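Local coordinates for MSP-domain protein like family member (Caenorhabditis elegans, PDB 1ROW), which is a sperm-specific protein built as an MSP-type beta domain, probably with a structural role in nematode sperm, though its exact function is not established, at residues 5-10 against 19-24; 43-48 against 60-65. All blocks are in the same frame, centred on the assembly; numbering follows the deposited sequence.

In the fold
Both contacts belong to the same immunoglobulin-like beta fold of the MSP domain and lie in series along the chain, contact 1 being complete before contact 2 begins. Their centres are about 12 Å apart. Contact 1 sets the short N-terminal strand 4-6, and the loop that follows it, against strand 17-25; contact 2 is the hairpin pairing of strand 43-52 with strand 56-64. Strands 17-25 and 56-64 are neighbours, so the two contacts abut: Ser-19 O lies 2.7 Å from Ile-62 N, and the side chains of Cys-10 and His-21 pack on Ile-62. The N-terminal edge is thus joined to the hairpin through strand 17-25 within one continuous sheet.

Contact 1 of 2, residues 5-10 against 19-24; sequences ADPPAC and STHKLV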
loop_
_atom_site.group_PDB
_atom_site.type_symbol
_atom_site.label_atom_id
_atom_site.label_comp_id
_atom_site.label_asym_id
_atom_site.label_seq_id
_atom_site.Cartn_x
_atom_site.Cartn_y
_atom_site.Cartn_z
ATOM N N ALA A 5 1.354 0.628 9.020
ATOM C CA ALA A 5 0.159 1.016 8.291
ATOM C C ALA A 5 -0.949 1.139 9.325
ATOM O O ALA A 5 -1.214 0.204 10.081
ATOM C CB ALA A 5 -0.201 -0.026 7.255
ATOM N N ASP A 6 -1.580 2.305 9.357
ATOM C CA ASP A 6 -2.657 2.578 10.294
ATOM C C ASP A 6 -3.953 2.840 9.535
ATOM O O ASP A 6 -4.096 3.873 8.885
ATOM C CB ASP A 6 -2.293 3.791 11.149
ATOM C CG ASP A 6 -3.436 4.244 12.034
ATOM O OD1 ASP A 6 -3.970 3.409 12.797
ATOM O OD2 ASP A 6 -3.792 5.440 11.965
ATOM N N PRO A 7 -4.914 1.905 9.604
ATOM C CA PRO A 7 -4.882 0.632 10.329
ATOM C C PRO A 7 -4.093 -0.423 9.573
ATOM O O PRO A 7 -3.878 -0.306 8.365
ATOM C CB PRO A 7 -6.358 0.230 10.420
ATOM C CG PRO A 7 -7.115 1.436 9.996
ATOM C CD PRO A 7 -6.223 2.075 8.972
ATOM N N PRO A 8 -3.672 -1.479 10.280
ATOM C CA PRO A 8 -2.902 -2.607 9.756
ATOM C C PRO A 8 -3.756 -3.653 9.037
ATOM O O PRO A 8 -3.224 -4.601 8.462
ATOM C CB PRO A 8 -2.246 -3.168 11.008
ATOM C CG PRO A 8 -3.334 -2.987 12.022
ATOM C CD PRO A 8 -3.784 -1.569 11.749
ATOM N N ALA A 9 -5.076 -3.493 9.087
ATOM C CA ALA A 9 -5.983 -4.423 8.412
ATOM C C ALA A 9 -7.138 -3.664 7.775
ATOM O O ALA A 9 -7.546 -2.619 8.270
ATOM C CB ALA A 9 -6.515 -5.460 9.395
ATOM N N CYS A 10 -7.656 -4.197 6.670
ATOM C CA CYS A 10 -8.765 -3.574 5.949
ATOM C C CYS A 10 -10.031 -4.428 5.988
ATOM O O CYS A 10 -9.972 -5.645 5.823
ATOM C CB CYS A 10 -8.368 -3.335 4.487
ATOM S SG CYS A 10 -9.763 -2.956 3.375
ATOM N N SER A 19 -11.468 2.367 1.792
ATOM C CA SER A 19 -10.709 2.284 3.035
ATOM C C SER A 19 -9.377 3.017 2.883
ATOM O O SER A 19 -8.652 2.818 1.904
ATOM C CB SER A 19 -10.466 0.809 3.396
ATOM O OG SER A 19 -9.771 0.668 4.623
ATOM N N THR A 20 -9.066 3.872 3.854
ATOM C CA THR A 20 -7.834 4.654 3.831
ATOM C C THR A 20 -6.845 4.205 4.894
ATOM O O THR A 20 -7.167 4.132 6.082
ATOM C CB THR A 20 -8.118 6.144 4.052
ATOM O OG1 THR A 20 -9.077 6.591 3.090
ATOM C CG2 THR A 20 -6.836 6.959 3.917
ATOM N N HIS A 21 -5.626 3.921 4.460
ATOM C CA HIS A 21 -4.586 3.474 5.367
ATOM C C HIS A 21 -3.393 4.412 5.279
ATOM O O HIS A 21 -2.939 4.757 4.186
ATOM C CB HIS A 21 -4.204 2.037 5.008
ATOM C CG HIS A 21 -5.363 1.092 5.066
ATOM N ND1 HIS A 21 -5.579 0.243 6.130
ATOM C CD2 HIS A 21 -6.426 0.938 4.242
ATOM C CE1 HIS A 21 -6.726 -0.390 5.960
ATOM N NE2 HIS A 21 -7.261 0.016 4.824
ATOM N N LYS A 22 -2.899 4.840 6.437
ATOM C CA LYS A 22 -1.764 5.754 6.485
ATOM C C LYS A 22 -0.449 5.015 6.684
ATOM O O LYS A 22 -0.217 4.432 7.746
ATOM C CB LYS A 22 -1.930 6.767 7.626
ATOM C CG LYS A 22 -3.211 7.581 7.592
ATOM C CD LYS A 22 -3.327 8.470 8.836
ATOM C CE LYS A 22 -4.682 9.176 8.906
ATOM N NZ LYS A 22 -4.831 10.003 10.149
ATOM N N LEU A 23 0.408 5.029 5.663
ATOM C CA LEU A 23 1.711 4.385 5.778
ATOM C C LEU A 23 2.575 5.327 6.611
ATOM O O LEU A 23 2.688 6.518 6.305
ATOM C CB LEU A 23 2.343 4.174 4.398
ATOM C CG LEU A 23 1.634 3.185 3.465
ATOM C CD1 LEU A 23 2.466 2.990 2.205
ATOM C CD2 LEU A 23 1.439 1.855 4.178
ATOM N N VAL A 24 3.167 4.802 7.676
ATOM C CA VAL A 24 3.996 5.622 8.542
ATOM C C VAL A 24 5.437 5.156 8.567
ATOM O O VAL A 24 5.715 3.981 8.822
ATOM C CB VAL A 24 3.461 5.622 9.986
ATOM C CG1 VAL A 24 4.362 6.475 10.877
ATOM C CG2 VAL A 24 2.037 6.149 10.003
#
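His-21 and Pro-7 form the central polar link: His-21 ND1 donates a nearly straight hydrogen bond to Pro-7 O at 2.9 Å (N-H...O 173°), the oxygen lying almost in the ring plane. At the other nitrogen, His-21 NE2 pairs with Ser-19 OG at 2.6 Å, with either atom a possible donor. With its CG anti to the carbonyl carbon (chi1 -58°), His-21 swings the ring over to the 5-10 segment, where Ala-9 O meets the ring edge, 3.3 Å from His-21 CE1.

Asp-6 and Lys-22 form an antiparallel hydrogen-bonded pair, Asp-6 N donating to Lys-22 O (3.0 Å) and Lys-22 N to Asp-6 O (2.9 Å), and the strand breaks off at the cis peptide before Pro-7. Asp-6 OD2 and Lys-22 NZ stay too far apart for a salt bridge, so any attraction would be only long-range.

Van der Waals packing surrounds the imidazole. The Pro-7 ring crosses it at about a right angle, Pro-7 CD being 3.4 Å from His-21 ND1. Cys-10 CB comes to 3.5 Å from His-21 NE2, and Cys-10 SG lies 3.8 Å from Ser-19 CB. The apolar pair is Ala-5 CB against Leu-23 CD2. A leucine in place of His-21 would probably leave Pro-7 O and Ser-19 OG without their mate and the loop after Asp-6 freer to move.

That loop carries the chain from strand 4-6 to strand 10-13, which is bonded to strand 99-108. Gripped at ND1 and NE2, the buried imidazole has its rotation fixed and ties the proline-containing loop to strand 17-25.

Contact 2 of 2, residues 43-48 against 60-65; sequences YRIAPV and VVITRT
Tyr-43 and Arg-64 meet at one end of an antiparallel beta hairpin, strand 43-52 with strand 56-64, in the immunoglobulin-like MSP fold. The two form a non-hydrogen-bonded pair. Arg-64, its chain bent at chi2 (89°), lays CD over one face of the Tyr-43 ring, 4.1 Å from the centroid and offset toward the rim, a CH-pi contact. The guanidinium then stands steeply to the ring, the planes 74° apart, and Tyr-43 CE2 lies at its edge, 3.6 Å from Arg-64 NH1. Beyond the hairpin Arg-64 NH2 bonds to Ala-14 O and Ala-68 O, which would fix the group's orientation. Tyr-43 CD1 also reaches Ile-62 CG2 at 3.6 Å, and the ring packs further on Met-105 and Val-12, so this face of the hairpin looks into the core of the domain. On the same face Ile-45 sends CD1 to Ile-62 CG1 at 3.8 Å.

Arg-44, on the other face, pairs with Thr-63 through two backbone hydrogen bonds, and Ala-46 with Val-61 repeats the pattern before the cis peptide at Pro-47. Arg-44 CB sits beside Thr-63 CB (4.2 Å), while the rest of the chain, bent at chi2 (-66°), turns back so that Arg-44 NH2 bonds to Tyr-43 O. On the face of Arg-44 and Thr-63 a water donates to Arg-44 O at 3.0 Å and is hydrogen-bonded to Thr-63 OG1 at 2.7 Å.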
loop_
_atom_site.group_PDB
_atom_site.type_symbol
_atom_site.label_atom_id
_atom_site.label_comp_id
_atom_site.label_asym_id
_atom_site.label_seq_id
_atom_site.Cartn_x
_atom_site.Cartn_y
_atom_site.Cartn_z
ATOM N N TYR A 43 -10.790 -4.587 -6.603
ATOM C CA TYR A 43 -10.018 -3.575 -5.885
ATOM C C TYR A 43 -9.192 -2.650 -6.777
ATOM O O TYR A 43 -8.617 -3.068 -7.793
ATOM C CB TYR A 43 -9.053 -4.234 -4.896
ATOM C CG TYR A 43 -9.696 -4.856 -3.683
ATOM C CD1 TYR A 43 -10.085 -4.075 -2.593
ATOM C CD2 TYR A 43 -9.882 -6.236 -3.606
ATOM C CE1 TYR A 43 -10.637 -4.661 -1.448
ATOM C CE2 TYR A 43 -10.434 -6.825 -2.472
ATOM C CZ TYR A 43 -10.806 -6.031 -1.399
ATOM O OH TYR A 43 -11.330 -6.626 -0.278
ATOM N N ARG A 44 -9.128 -1.391 -6.362
ATOM C CA ARG A 44 -8.344 -0.371 -7.039
ATOM C C ARG A 44 -7.550 0.307 -5.926
ATOM O O ARG A 44 -8.119 0.712 -4.903
ATOM C CB ARG A 44 -9.256 0.634 -7.747
ATOM C CG ARG A 44 -9.962 0.060 -8.976
ATOM C CD ARG A 44 -8.964 -0.287 -10.075
ATOM N NE ARG A 44 -9.621 -0.796 -11.280
ATOM C CZ ARG A 44 -10.126 -2.021 -11.402
ATOM N NH1 ARG A 44 -10.711 -2.390 -12.536
ATOM N NH2 ARG A 44 -10.032 -2.885 -10.400
ATOM N N ILE A 45 -6.240 0.418 -6.114
ATOM C CA ILE A 45 -5.388 1.024 -5.102
ATOM C C ILE A 45 -4.764 2.328 -5.585
ATOM O O ILE A 45 -4.245 2.414 -6.704
ATOM C CB ILE A 45 -4.268 0.045 -4.667
ATOM C CG1 ILE A 45 -3.464 0.653 -3.523
ATOM C CG2 ILE A 45 -3.362 -0.283 -5.840
ATOM C CD1 ILE A 45 -4.270 0.807 -2.255
ATOM N N ALA A 46 -4.824 3.344 -4.731
ATOM C CA ALA A 46 -4.276 4.653 -5.054
ATOM C C ALA A 46 -3.503 5.238 -3.877
ATOM O O ALA A 46 -4.081 5.527 -2.829
ATOM C CB ALA A 46 -5.406 5.597 -5.452
ATOM N N PRO A 47 -2.185 5.428 -4.035
ATOM C CA PRO A 47 -1.383 5.131 -5.232
ATOM C C PRO A 47 -0.715 3.753 -5.166
ATOM O O PRO A 47 -0.701 3.107 -4.118
ATOM C CB PRO A 47 -0.356 6.250 -5.225
ATOM C CG PRO A 47 -0.046 6.356 -3.748
ATOM C CD PRO A 47 -1.432 6.299 -3.110
ATOM N N VAL A 48 -0.160 3.306 -6.287
ATOM C CA VAL A 48 0.516 2.015 -6.335
ATOM C C VAL A 48 2.003 2.215 -6.036
ATOM O O VAL A 48 2.663 1.323 -5.502
ATOM C CB VAL A 48 0.340 1.336 -7.724
ATOM C CG1 VAL A 48 0.785 2.271 -8.819
ATOM C CG2 VAL A 48 1.143 0.044 -7.784
ATOM N N VAL A 60 -2.865 5.816 1.546
ATOM C CA VAL A 60 -3.110 4.856 0.486
ATOM C C VAL A 60 -4.596 4.501 0.555
ATOM O O VAL A 60 -5.078 3.977 1.561
ATOM C CB VAL A 60 -2.235 3.589 0.673
ATOM C CG1 VAL A 60 -2.481 2.980 2.045
ATOM C CG2 VAL A 60 -2.540 2.582 -0.406
ATOM N N VAL A 61 -5.326 4.817 -0.508
ATOM C CA VAL A 61 -6.753 4.544 -0.545
ATOM C C VAL A 61 -7.078 3.259 -1.284
ATOM O O VAL A 61 -6.639 3.050 -2.425
ATOM C CB VAL A 61 -7.533 5.694 -1.222
ATOM C CG1 VAL A 61 -9.020 5.362 -1.274
ATOM C CG2 VAL A 61 -7.313 6.990 -0.460
ATOM N N ILE A 62 -7.847 2.408 -0.614
ATOM C CA ILE A 62 -8.289 1.137 -1.159
ATOM C C ILE A 62 -9.747 1.317 -1.553
ATOM O O ILE A 62 -10.603 1.572 -0.694
ATOM C CB ILE A 62 -8.228 0.006 -0.099
ATOM C CG1 ILE A 62 -6.797 -0.203 0.385
ATOM C CG2 ILE A 62 -8.756 -1.296 -0.686
ATOM C CD1 ILE A 62 -6.707 -1.157 1.572
ATOM N N THR A 63 -10.029 1.215 -2.848
ATOM C CA THR A 63 -11.396 1.329 -3.333
ATOM C C THR A 63 -11.873 -0.067 -3.707
ATOM O O THR A 63 -11.196 -0.784 -4.461
ATOM C CB THR A 63 -11.503 2.235 -4.584
ATOM O OG1 THR A 63 -10.940 3.519 -4.299
ATOM C CG2 THR A 63 -12.964 2.421 -4.979
ATOM N N ARG A 64 -13.035 -0.452 -3.177
ATOM C CA ARG A 64 -13.621 -1.770 -3.444
ATOM C C ARG A 64 -14.922 -1.704 -4.243
ATOM O O ARG A 64 -15.827 -0.937 -3.902
ATOM C CB ARG A 64 -13.897 -2.494 -2.120
ATOM C CG ARG A 64 -14.955 -3.599 -2.193
ATOM C CD ARG A 64 -14.357 -4.952 -2.542
ATOM N NE ARG A 64 -15.386 -5.966 -2.742
ATOM C CZ ARG A 64 -15.153 -7.273 -2.810
ATOM N NH1 ARG A 64 -13.911 -7.736 -2.687
ATOM N NH2 ARG A 64 -16.163 -8.119 -3.004
ATOM N N THR A 65 -15.021 -2.517 -5.299
ATOM C CA THR A 65 -16.236 -2.572 -6.097
ATOM C C THR A 65 -16.969 -3.862 -5.758
ATOM O O THR A 65 -16.436 -4.721 -5.056
ATOM C CB THR A 65 -15.964 -2.497 -7.627
ATOM O OG1 THR A 65 -15.010 -3.496 -8.012
ATOM C CG2 THR A 65 -15.461 -1.106 -8.005
HETATM O O HOH W 1 -8.313 3.726 -4.994
#